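Local atomic coordinates of desmoplakin (Homo sapiens, PDB entry 3R6N), a protein that probably helps anchor intermediate filaments at desmosomal cell-adhesion junctions, its plakin domain forming a rigid rod of spectrin repeats that carries an SH3 domain. Residues Y226-L234 / L363-H374; K272-S280 / D309-Y317. All coordinates share one frame; numbering follows the deposited sequence.

Interaction 1 (Y226-L234 / L363-H374)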
loop_
_atom_site.group_PDB
_atom_site.type_symbol
_atom_site.label_atom_id
_atom_site.label_comp_id
_atom_site.label_asym_id
_atom_site.label_seq_id
_atom_site.Cartn_x
_atom_site.Cartn_y
_atom_site.Cartn_z
ATOM N N TYR A 226 -8.132 -27.285 34.178
ATOM C CA TYR A 226 -9.414 -27.674 34.755
ATOM C C TYR A 226 -9.735 -29.134 34.465
ATOM O O TYR A 226 -10.350 -29.448 33.446
ATOM C CB TYR A 226 -10.546 -26.791 34.221
ATOM C CG TYR A 226 -10.325 -25.304 34.396
ATOM C CD1 TYR A 226 -10.221 -24.462 33.295
ATOM C CD2 TYR A 226 -10.224 -24.741 35.661
ATOM C CE1 TYR A 226 -10.021 -23.100 33.450
ATOM C CE2 TYR A 226 -10.023 -23.381 35.826
ATOM C CZ TYR A 226 -9.922 -22.566 34.718
ATOM O OH TYR A 226 -9.722 -21.214 34.883
ATOM N N PRO A 227 -9.315 -30.037 35.363
ATOM C CA PRO A 227 -9.674 -31.451 35.262
ATOM C C PRO A 227 -11.019 -31.687 35.932
ATOM O O PRO A 227 -11.349 -30.998 36.898
ATOM C CB PRO A 227 -8.568 -32.132 36.057
ATOM C CG PRO A 227 -8.266 -31.151 37.136
ATOM C CD PRO A 227 -8.430 -29.780 36.513
ATOM N N CYS A 228 -11.785 -32.645 35.426
ATOM C CA CYS A 228 -13.115 -32.906 35.960
ATOM C C CYS A 228 -13.294 -34.366 36.355
ATOM O O CYS A 228 -13.651 -35.202 35.526
ATOM C CB CYS A 228 -14.185 -32.502 34.943
ATOM S SG CYS A 228 -14.089 -30.782 34.394
ATOM N N ASP A 229 -13.044 -34.667 37.624
ATOM C CA ASP A 229 -13.273 -36.009 38.142
ATOM C C ASP A 229 -14.358 -35.997 39.212
ATOM O O ASP A 229 -14.574 -34.987 39.881
ATOM C CB ASP A 229 -11.983 -36.618 38.695
ATOM C CG ASP A 229 -11.368 -35.781 39.798
ATOM O OD1 ASP A 229 -11.182 -36.313 40.914
ATOM O OD2 ASP A 229 -11.067 -34.595 39.544
ATOM N N LYS A 230 -15.029 -37.132 39.370
ATOM C CA LYS A 230 -16.178 -37.244 40.261
ATOM C C LYS A 230 -15.811 -37.154 41.738
ATOM O O LYS A 230 -16.689 -37.048 42.594
ATOM C CB LYS A 230 -16.905 -38.564 40.003
ATOM C CG LYS A 230 -17.386 -38.737 38.573
ATOM C CD LYS A 230 -17.771 -40.182 38.298
ATOM C CE LYS A 230 -18.714 -40.717 39.361
ATOM N NZ LYS A 230 -19.071 -42.139 39.110
ATOM N N ASN A 231 -14.520 -37.199 42.039
ATOM C CA ASN A 231 -14.076 -37.267 43.428
ATOM C C ASN A 231 -13.562 -35.943 43.994
ATOM O O ASN A 231 -12.870 -35.924 45.012
ATOM C CB ASN A 231 -13.025 -38.369 43.598
ATOM C CG ASN A 231 -13.567 -39.751 43.265
ATOM O OD1 ASN A 231 -13.048 -40.440 42.384
ATOM N ND2 ASN A 231 -14.616 -40.163 43.969
ATOM N N MET A 232 -13.906 -34.840 43.338
ATOM C CA MET A 232 -13.509 -33.519 43.811
ATOM C C MET A 232 -14.462 -33.011 44.883
ATOM O O MET A 232 -15.677 -33.146 44.751
ATOM C CB MET A 232 -13.460 -32.522 42.654
ATOM C CG MET A 232 -12.318 -32.745 41.683
ATOM S SD MET A 232 -12.285 -31.510 40.368
ATOM C CE MET A 232 -13.791 -31.906 39.482
ATOM N N PRO A 233 -13.909 -32.422 45.953
ATOM C CA PRO A 233 -14.704 -31.853 47.046
ATOM C C PRO A 233 -15.562 -30.677 46.578
ATOM O O PRO A 233 -15.241 -30.039 45.576
ATOM C CB PRO A 233 -13.638 -31.380 48.040
ATOM C CG PRO A 233 -12.411 -31.189 47.217
ATOM C CD PRO A 233 -12.464 -32.270 46.189
ATOM N N LEU A 234 -16.638 -30.399 47.307
ATOM C CA LEU A 234 -17.599 -29.365 46.931
ATOM C C LEU A 234 -16.987 -27.968 46.878
ATOM O O LEU A 234 -17.241 -27.205 45.944
ATOM C CB LEU A 234 -18.782 -29.369 47.903
ATOM C CG LEU A 234 -19.872 -28.327 47.643
ATOM C CD1 LEU A 234 -20.831 -28.829 46.582
ATOM C CD2 LEU A 234 -20.622 -28.001 48.924
ATOM N N LEU A 363 -16.584 -28.324 29.855
ATOM C CA LEU A 363 -16.023 -28.270 31.203
ATOM C C LEU A 363 -16.972 -27.601 32.187
ATOM O O LEU A 363 -17.001 -27.948 33.365
ATOM C CB LEU A 363 -14.689 -27.523 31.213
ATOM C CG LEU A 363 -13.540 -28.085 30.374
ATOM C CD1 LEU A 363 -12.304 -27.210 30.529
ATOM C CD2 LEU A 363 -13.235 -29.522 30.762
ATOM N N TYR A 364 -17.737 -26.631 31.705
ATOM C CA TYR A 364 -18.648 -25.883 32.559
ATOM C C TYR A 364 -19.769 -26.782 33.059
ATOM O O TYR A 364 -19.892 -27.035 34.256
ATOM C CB TYR A 364 -19.232 -24.700 31.792
ATOM C CG TYR A 364 -20.012 -23.720 32.641
ATOM C CD1 TYR A 364 -19.372 -22.923 33.584
ATOM C CD2 TYR A 364 -21.385 -23.571 32.480
ATOM C CE1 TYR A 364 -20.078 -22.017 34.354
ATOM C CE2 TYR A 364 -22.100 -22.666 33.245
ATOM C CZ TYR A 364 -21.442 -21.892 34.180
ATOM O OH TYR A 364 -22.148 -20.989 34.944
ATOM N N ILE A 365 -20.580 -27.268 32.127
ATOM C CA ILE A 365 -21.713 -28.116 32.467
ATOM C C ILE A 365 -21.256 -29.366 33.202
ATOM O O ILE A 365 -21.986 -29.905 34.027
ATOM C CB ILE A 365 -22.517 -28.514 31.217
ATOM C CG1 ILE A 365 -21.654 -29.354 30.276
ATOM C CG2 ILE A 365 -23.040 -27.276 30.502
ATOM C CD1 ILE A 365 -22.278 -29.570 28.914
ATOM N N ASN A 366 -20.044 -29.822 32.903
ATOM C CA ASN A 366 -19.475 -30.961 33.608
ATOM C C ASN A 366 -19.376 -30.684 35.097
ATOM O O ASN A 366 -19.790 -31.501 35.917
ATOM C CB ASN A 366 -18.097 -31.324 33.053
ATOM C CG ASN A 366 -18.171 -32.345 31.935
ATOM O OD1 ASN A 366 -19.087 -33.166 31.889
ATOM N ND2 ASN A 366 -17.202 -32.300 31.027
ATOM N N MET A 367 -18.834 -29.524 35.444
ATOM C CA MET A 367 -18.699 -29.149 36.844
ATOM C C MET A 367 -20.041 -28.753 37.449
ATOM O O MET A 367 -20.349 -29.125 38.579
ATOM C CB MET A 367 -17.674 -28.031 37.004
ATOM C CG MET A 367 -16.332 -28.376 36.386
ATOM S SD MET A 367 -14.938 -27.565 37.184
ATOM C CE MET A 367 -15.396 -25.845 37.002
ATOM N N LYS A 368 -20.841 -28.009 36.693
ATOM C CA LYS A 368 -22.163 -27.610 37.161
ATOM C C LYS A 368 -22.992 -28.824 37.569
ATOM O O LYS A 368 -23.812 -28.752 38.487
ATOM C CB LYS A 368 -22.893 -26.786 36.095
ATOM C CG LYS A 368 -22.756 -25.279 36.282
ATOM C CD LYS A 368 -23.490 -24.813 37.536
ATOM C CE LYS A 368 -22.837 -23.585 38.164
ATOM N NZ LYS A 368 -22.888 -22.389 37.280
ATOM N N SER A 369 -22.769 -29.940 36.884
ATOM C CA SER A 369 -23.492 -31.167 37.177
ATOM C C SER A 369 -22.864 -31.882 38.360
ATOM O O SER A 369 -23.544 -32.591 39.096
ATOM C CB SER A 369 -23.506 -32.092 35.961
ATOM O OG SER A 369 -22.216 -32.628 35.720
ATOM N N LEU A 370 -21.560 -31.704 38.539
ATOM C CA LEU A 370 -20.877 -32.324 39.663
ATOM C C LEU A 370 -21.243 -31.602 40.951
ATOM O O LEU A 370 -21.140 -32.163 42.041
ATOM C CB LEU A 370 -19.364 -32.313 39.457
ATOM C CG LEU A 370 -18.587 -33.080 40.527
ATOM C CD1 LEU A 370 -19.033 -34.534 40.566
ATOM C CD2 LEU A 370 -17.091 -32.978 40.294
ATOM N N VAL A 371 -21.679 -30.352 40.817
ATOM C CA VAL A 371 -22.108 -29.567 41.968
ATOM C C VAL A 371 -23.530 -29.934 42.373
ATOM O O VAL A 371 -23.840 -30.031 43.560
ATOM C CB VAL A 371 -22.032 -28.051 41.691
ATOM C CG1 VAL A 371 -22.526 -27.269 42.895
ATOM C CG2 VAL A 371 -20.610 -27.645 41.346
ATOM N N SER A 372 -24.395 -30.139 41.385
ATOM C CA SER A 372 -25.768 -30.542 41.662
ATOM C C SER A 372 -25.800 -31.941 42.256
ATOM O O SER A 372 -26.717 -32.291 42.996
ATOM C CB SER A 372 -26.625 -30.490 40.394
ATOM O OG SER A 372 -27.008 -29.161 40.083
ATOM N N TRP A 373 -24.792 -32.739 41.924
ATOM C CA TRP A 373 -24.680 -34.086 42.460
ATOM C C TRP A 373 -24.421 -34.011 43.956
ATOM O O TRP A 373 -25.101 -34.663 44.748
ATOM C CB TRP A 373 -23.554 -34.847 41.760
ATOM C CG TRP A 373 -23.481 -36.296 42.131
ATOM C CD1 TRP A 373 -24.274 -37.301 41.665
ATOM C CD2 TRP A 373 -22.557 -36.905 43.041
ATOM N NE1 TRP A 373 -23.906 -38.498 42.231
ATOM C CE2 TRP A 373 -22.853 -38.282 43.080
ATOM C CE3 TRP A 373 -21.509 -36.418 43.829
ATOM C CZ2 TRP A 373 -22.140 -39.177 43.872
ATOM C CZ3 TRP A 373 -20.803 -37.309 44.617
ATOM C CH2 TRP A 373 -21.122 -38.672 44.633
ATOM N N HIS A 374 -23.444 -33.197 44.338
ATOM C CA HIS A 374 -23.104 -33.024 45.746
ATOM C C HIS A 374 -24.245 -32.417 46.557
ATOM O O HIS A 374 -24.602 -32.931 47.615
ATOM C CB HIS A 374 -21.837 -32.186 45.897
ATOM C CG HIS A 374 -20.576 -32.985 45.805
ATOM N ND1 HIS A 374 -19.568 -32.685 44.914
ATOM C CD2 HIS A 374 -20.160 -34.074 46.492
ATOM C CE1 HIS A 374 -18.583 -33.554 45.058
ATOM N NE2 HIS A 374 -18.917 -34.409 46.008
#

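Interaction 2 (K272-S280 / D309-Y317)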
loop_
_atom_site.group_PDB
_atom_site.type_symbol
_atom_site.label_atom_id
_atom_site.label_comp_id
_atom_site.label_asym_id
_atom_site.label_seq_id
_atom_site.Cartn_x
_atom_site.Cartn_y
_atom_site.Cartn_z
ATOM N N LYS A 272 2.845 -12.579 -3.304
ATOM C CA LYS A 272 3.606 -13.665 -3.916
ATOM C C LYS A 272 3.595 -13.636 -5.446
ATOM O O LYS A 272 4.628 -13.858 -6.078
ATOM C CB LYS A 272 3.139 -15.025 -3.400
ATOM C CG LYS A 272 3.453 -15.254 -1.936
ATOM C CD LYS A 272 3.073 -16.653 -1.500
ATOM C CE LYS A 272 3.336 -16.850 -0.021
ATOM N NZ LYS A 272 4.781 -16.683 0.302
ATOM N N PRO A 273 2.430 -13.360 -6.050
ATOM C CA PRO A 273 2.355 -13.345 -7.516
ATOM C C PRO A 273 3.257 -12.295 -8.167
ATOM O O PRO A 273 3.457 -12.330 -9.379
ATOM C CB PRO A 273 0.883 -13.029 -7.783
ATOM C CG PRO A 273 0.172 -13.525 -6.572
ATOM C CD PRO A 273 1.100 -13.230 -5.431
ATOM N N ARG A 274 3.803 -11.380 -7.378
ATOM C CA ARG A 274 4.702 -10.371 -7.923
ATOM C C ARG A 274 6.012 -10.995 -8.377
ATOM O O ARG A 274 6.707 -10.435 -9.229
ATOM C CB ARG A 274 4.969 -9.263 -6.907
ATOM C CG ARG A 274 3.721 -8.565 -6.432
ATOM C CD ARG A 274 4.045 -7.259 -5.742
ATOM N NE ARG A 274 4.512 -6.252 -6.689
ATOM C CZ ARG A 274 3.708 -5.479 -7.411
ATOM N NH1 ARG A 274 2.393 -5.595 -7.299
ATOM N NH2 ARG A 274 4.223 -4.590 -8.246
ATOM N N ASN A 275 6.343 -12.150 -7.802
ATOM C CA ASN A 275 7.540 -12.893 -8.183
ATOM C C ASN A 275 7.349 -13.683 -9.468
ATOM O O ASN A 275 6.318 -14.321 -9.665
ATOM C CB ASN A 275 7.965 -13.839 -7.064
ATOM C CG ASN A 275 8.505 -13.104 -5.857
ATOM O OD1 ASN A 275 9.230 -12.115 -5.992
ATOM N ND2 ASN A 275 8.154 -13.583 -4.664
ATOM N N PRO A 276 8.361 -13.654 -10.341
ATOM C CA PRO A 276 8.300 -14.250 -11.679
ATOM C C PRO A 276 8.105 -15.758 -11.628
ATOM O O PRO A 276 7.618 -16.347 -12.591
ATOM C CB PRO A 276 9.669 -13.903 -12.280
ATOM C CG PRO A 276 10.204 -12.777 -11.438
ATOM C CD PRO A 276 9.661 -13.018 -10.071
ATOM N N ASP A 277 8.474 -16.363 -10.504
ATOM C CA ASP A 277 8.469 -17.811 -10.347
ATOM C C ASP A 277 7.174 -18.386 -9.782
ATOM O O ASP A 277 6.923 -19.588 -9.906
ATOM C CB ASP A 277 9.589 -18.235 -9.394
ATOM C CG ASP A 277 9.547 -17.486 -8.069
ATOM O OD1 ASP A 277 10.194 -16.427 -7.983
ATOM O OD2 ASP A 277 8.854 -17.957 -7.152
ATOM N N TYR A 278 6.357 -17.538 -9.161
ATOM C CA TYR A 278 5.090 -17.961 -8.550
ATOM C C TYR A 278 4.150 -18.555 -9.597
ATOM O O TYR A 278 3.938 -17.969 -10.653
ATOM C CB TYR A 278 4.428 -16.772 -7.836
ATOM C CG TYR A 278 2.995 -16.991 -7.399
ATOM C CD1 TYR A 278 2.696 -17.461 -6.123
ATOM C CD2 TYR A 278 1.936 -16.701 -8.254
ATOM C CE1 TYR A 278 1.383 -17.651 -5.719
ATOM C CE2 TYR A 278 0.623 -16.886 -7.860
ATOM C CZ TYR A 278 0.352 -17.360 -6.594
ATOM O OH TYR A 278 -0.959 -17.541 -6.213
ATOM N N ARG A 279 3.592 -19.723 -9.298
ATOM C CA ARG A 279 2.687 -20.400 -10.223
ATOM C C ARG A 279 1.321 -20.654 -9.593
ATOM O O ARG A 279 1.225 -21.072 -8.440
ATOM C CB ARG A 279 3.291 -21.722 -10.704
ATOM C CG ARG A 279 4.651 -21.572 -11.371
ATOM C CD ARG A 279 4.554 -20.700 -12.612
ATOM N NE ARG A 279 5.862 -20.268 -13.096
ATOM C CZ ARG A 279 6.039 -19.368 -14.059
ATOM N NH1 ARG A 279 4.987 -18.803 -14.641
ATOM N NH2 ARG A 279 7.264 -19.030 -14.437
ATOM N N SER A 280 0.264 -20.392 -10.354
ATOM C CA SER A 280 -1.094 -20.629 -9.878
ATOM C C SER A 280 -2.010 -21.101 -11.003
ATOM O O SER A 280 -1.736 -20.870 -12.178
ATOM C CB SER A 280 -1.667 -19.368 -9.228
ATOM O OG SER A 280 -2.954 -19.617 -8.693
ATOM N N ASP A 309 2.497 -12.190 -18.272
ATOM C CA ASP A 309 3.897 -12.552 -18.087
ATOM C C ASP A 309 4.563 -11.608 -17.101
ATOM O O ASP A 309 4.429 -10.395 -17.207
ATOM C CB ASP A 309 4.637 -12.531 -19.427
ATOM C CG ASP A 309 6.100 -12.940 -19.299
ATOM O OD1 ASP A 309 6.485 -13.480 -18.242
ATOM O OD2 ASP A 309 6.866 -12.724 -20.266
ATOM N N ASN A 310 5.284 -12.171 -16.137
ATOM C CA ASN A 310 5.935 -11.363 -15.112
ATOM C C ASN A 310 7.373 -11.780 -14.820
ATOM O O ASN A 310 7.877 -11.559 -13.717
ATOM C CB ASN A 310 5.116 -11.368 -13.819
ATOM C CG ASN A 310 5.210 -12.684 -13.070
ATOM O OD1 ASN A 310 5.302 -13.755 -13.675
ATOM N ND2 ASN A 310 5.189 -12.611 -11.742
ATOM N N ASN A 311 8.028 -12.376 -15.810
ATOM C CA ASN A 311 9.428 -12.756 -15.671
ATOM C C ASN A 311 10.287 -11.525 -15.452
ATOM O O ASN A 311 11.322 -11.578 -14.785
ATOM C CB ASN A 311 9.905 -13.513 -16.909
ATOM C CG ASN A 311 9.213 -14.846 -17.077
ATOM O OD1 ASN A 311 9.216 -15.674 -16.162
ATOM N ND2 ASN A 311 8.624 -15.072 -18.254
ATOM N N GLU A 312 9.832 -10.416 -16.024
ATOM C CA GLU A 312 10.468 -9.125 -15.853
ATOM C C GLU A 312 9.919 -8.491 -14.584
ATOM O O GLU A 312 8.719 -8.251 -14.475
ATOM C CB GLU A 312 10.149 -8.241 -17.057
ATOM C CG GLU A 312 10.862 -6.901 -17.069
ATOM C CD GLU A 312 12.268 -6.994 -17.616
ATOM O OE1 GLU A 312 12.513 -7.877 -18.471
ATOM O OE2 GLU A 312 13.128 -6.191 -17.186
ATOM N N ARG A 313 10.795 -8.220 -13.623
ATOM C CA ARG A 313 10.359 -7.713 -12.325
ATOM C C ARG A 313 9.999 -6.230 -12.368
ATOM O O ARG A 313 9.639 -5.643 -11.347
ATOM C CB ARG A 313 11.432 -7.965 -11.265
ATOM C CG ARG A 313 11.956 -9.389 -11.249
ATOM C CD ARG A 313 12.946 -9.602 -10.113
ATOM N NE ARG A 313 12.280 -9.806 -8.828
ATOM C CZ ARG A 313 12.190 -10.981 -8.213
ATOM N NH1 ARG A 313 12.732 -12.062 -8.759
ATOM N NH2 ARG A 313 11.564 -11.075 -7.047
ATOM N N SER A 314 10.089 -5.633 -13.552
ATOM C CA SER A 314 9.807 -4.210 -13.723
ATOM C C SER A 314 8.746 -3.929 -14.789
ATOM O O SER A 314 8.063 -2.907 -14.734
ATOM C CB SER A 314 11.095 -3.445 -14.035
ATOM O OG SER A 314 11.813 -4.066 -15.084
ATOM N N LYS A 315 8.618 -4.829 -15.762
ATOM C CA LYS A 315 7.574 -4.718 -16.777
ATOM C C LYS A 315 6.781 -6.010 -16.901
ATOM O O LYS A 315 7.344 -7.083 -17.121
ATOM C CB LYS A 315 8.156 -4.330 -18.141
ATOM C CG LYS A 315 8.416 -2.840 -18.299
ATOM C CD LYS A 315 8.498 -2.431 -19.761
ATOM C CE LYS A 315 8.353 -0.917 -19.913
ATOM N NZ LYS A 315 7.953 -0.514 -21.295
ATOM N N TRP A 316 5.467 -5.902 -16.760
ATOM C CA TRP A 316 4.601 -7.064 -16.870
ATOM C C TRP A 316 3.795 -7.028 -18.152
ATOM O O TRP A 316 3.286 -5.979 -18.540
ATOM C CB TRP A 316 3.652 -7.131 -15.677
ATOM C CG TRP A 316 4.348 -7.418 -14.395
ATOM C CD1 TRP A 316 5.645 -7.805 -14.239
ATOM C CD2 TRP A 316 3.787 -7.349 -13.082
ATOM N NE1 TRP A 316 5.928 -7.978 -12.909
ATOM C CE2 TRP A 316 4.804 -7.704 -12.176
ATOM C CE3 TRP A 316 2.523 -7.023 -12.584
ATOM C CZ2 TRP A 316 4.597 -7.740 -10.802
ATOM C CZ3 TRP A 316 2.322 -7.059 -11.218
ATOM C CH2 TRP A 316 3.354 -7.414 -10.342
ATOM N N TYR A 317 3.682 -8.170 -18.815
ATOM C CA TYR A 317 2.763 -8.268 -19.929
ATOM C C TYR A 317 1.372 -8.390 -19.334
ATOM O O TYR A 317 1.090 -9.298 -18.563
ATOM C CB TYR A 317 3.095 -9.449 -20.835
ATOM C CG TYR A 317 2.568 -9.277 -22.245
ATOM C CD1 TYR A 317 2.703 -8.064 -22.914
ATOM C CD2 TYR A 317 1.943 -10.323 -22.910
ATOM C CE1 TYR A 317 2.227 -7.896 -24.198
ATOM C CE2 TYR A 317 1.465 -10.164 -24.197
ATOM C CZ TYR A 317 1.610 -8.947 -24.835
ATOM O OH TYR A 317 1.132 -8.789 -26.114
#

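Interaction 1 (Y226-L234 / L363-H374)
With CG of Leu-370 set opposite its backbone N (chi1 -174°), the two methyls of this helix residue reach the loop. CD2 lies 3.6 Å from CE of Met-232, and CD1 lies 3.9 Å from CA of Lys-230. A bend at chi3 (-67°) turns CE of Met-232 toward the leucine, and the two side chains lie roughly perpendicular. One to two turns earlier on the helix, SG of Cys-228 sits between CG of Met-367, 3.8 Å away, and CD2 of Leu-363, 3.9 Å away. The other branch of Leu-363, CD1, rests against CB of Tyr-226, whose hydroxyl turns off to Glu-247. At the far end, Leu-234 and His-374 run antiparallel alongside one another, CD1 of the leucine 3.6 Å from CB of the histidine, while Met-232 O lies at the edge of the imidazole. No hydrogen bond joins the segments; Met-422 adds to the apolar cover over Cys-228 and Leu-370, and Lys-230 forms a salt bridge with Asp-427. A helix packed along the turn between two others, here 167-225 and 234-265, fits the helical-bundle packing of a spectrin-repeat rod.

Interaction 2 (K272-S280 / D309-Y317)
The guanidinium of Arg-274 and the indole of Trp-316 meet at a slant, their planes 45° apart. CH2 of the tryptophan stands over the centre of the guanidinium face, 3.5 Å from CZ, and a bend at chi3 (71°) turns the arginine head onto it. NH1 and NH2 of Arg-274 hydrogen-bond to Leu-333 O and Ser-330 O, which probably helps fix the rotation of the group. A second arginine is covered in another fashion. The ring of Pro-276 crosses Arg-313 at about a right angle, with CD lying over one guanidinium face, 3.5 Å from NH1, while CB leans on the backbone about Asn-310 and Asn-311, 3.6 Å from CA of the latter. Asn-310 reaches the other segment by its amide. Its ND2 gives a weak hydrogen bond to Asn-275 O over 2.9 Å, and its CB lies over a face of the Trp-316 ring, toward the rim. Just before it, Asp-309 OD1 accepts from the backbone N of Asn-311 in an Asx turn, at the start of the n-Src loop between strands 304-309 and 315-319 of the SH3 domain. With a single weak hydrogen bond across the segments, the contact appears to depend largely on flat polar groups covered by carbon: Arg-274 is packed by the tryptophan across its face while NH1 and NH2 bind the two carbonyls, and Arg-313 takes the proline over its own face.

The two contacts show one chain held together by different means in different folds. Interaction 1 joins the turn after helix 167-225 to helix 340-384, toward one end of the rod; interaction 2 ties the segment leading to strand 285-288 to the bend between two SH3 strands, nearer the middle of the chain. Their centres are about 60 Å apart, and they share no element. In interaction 1 a mostly buried helix side, all methyls and sulfur, meets a loop with Asp-229 and Lys-230 exposed; in interaction 2 Arg-274, Asn-310 and Trp-316 are buried, while Asn-311 and Arg-313 lie at the surface. The SH3 strands, 285-288 to 333-334, fall in sequence between the segments of interaction 1.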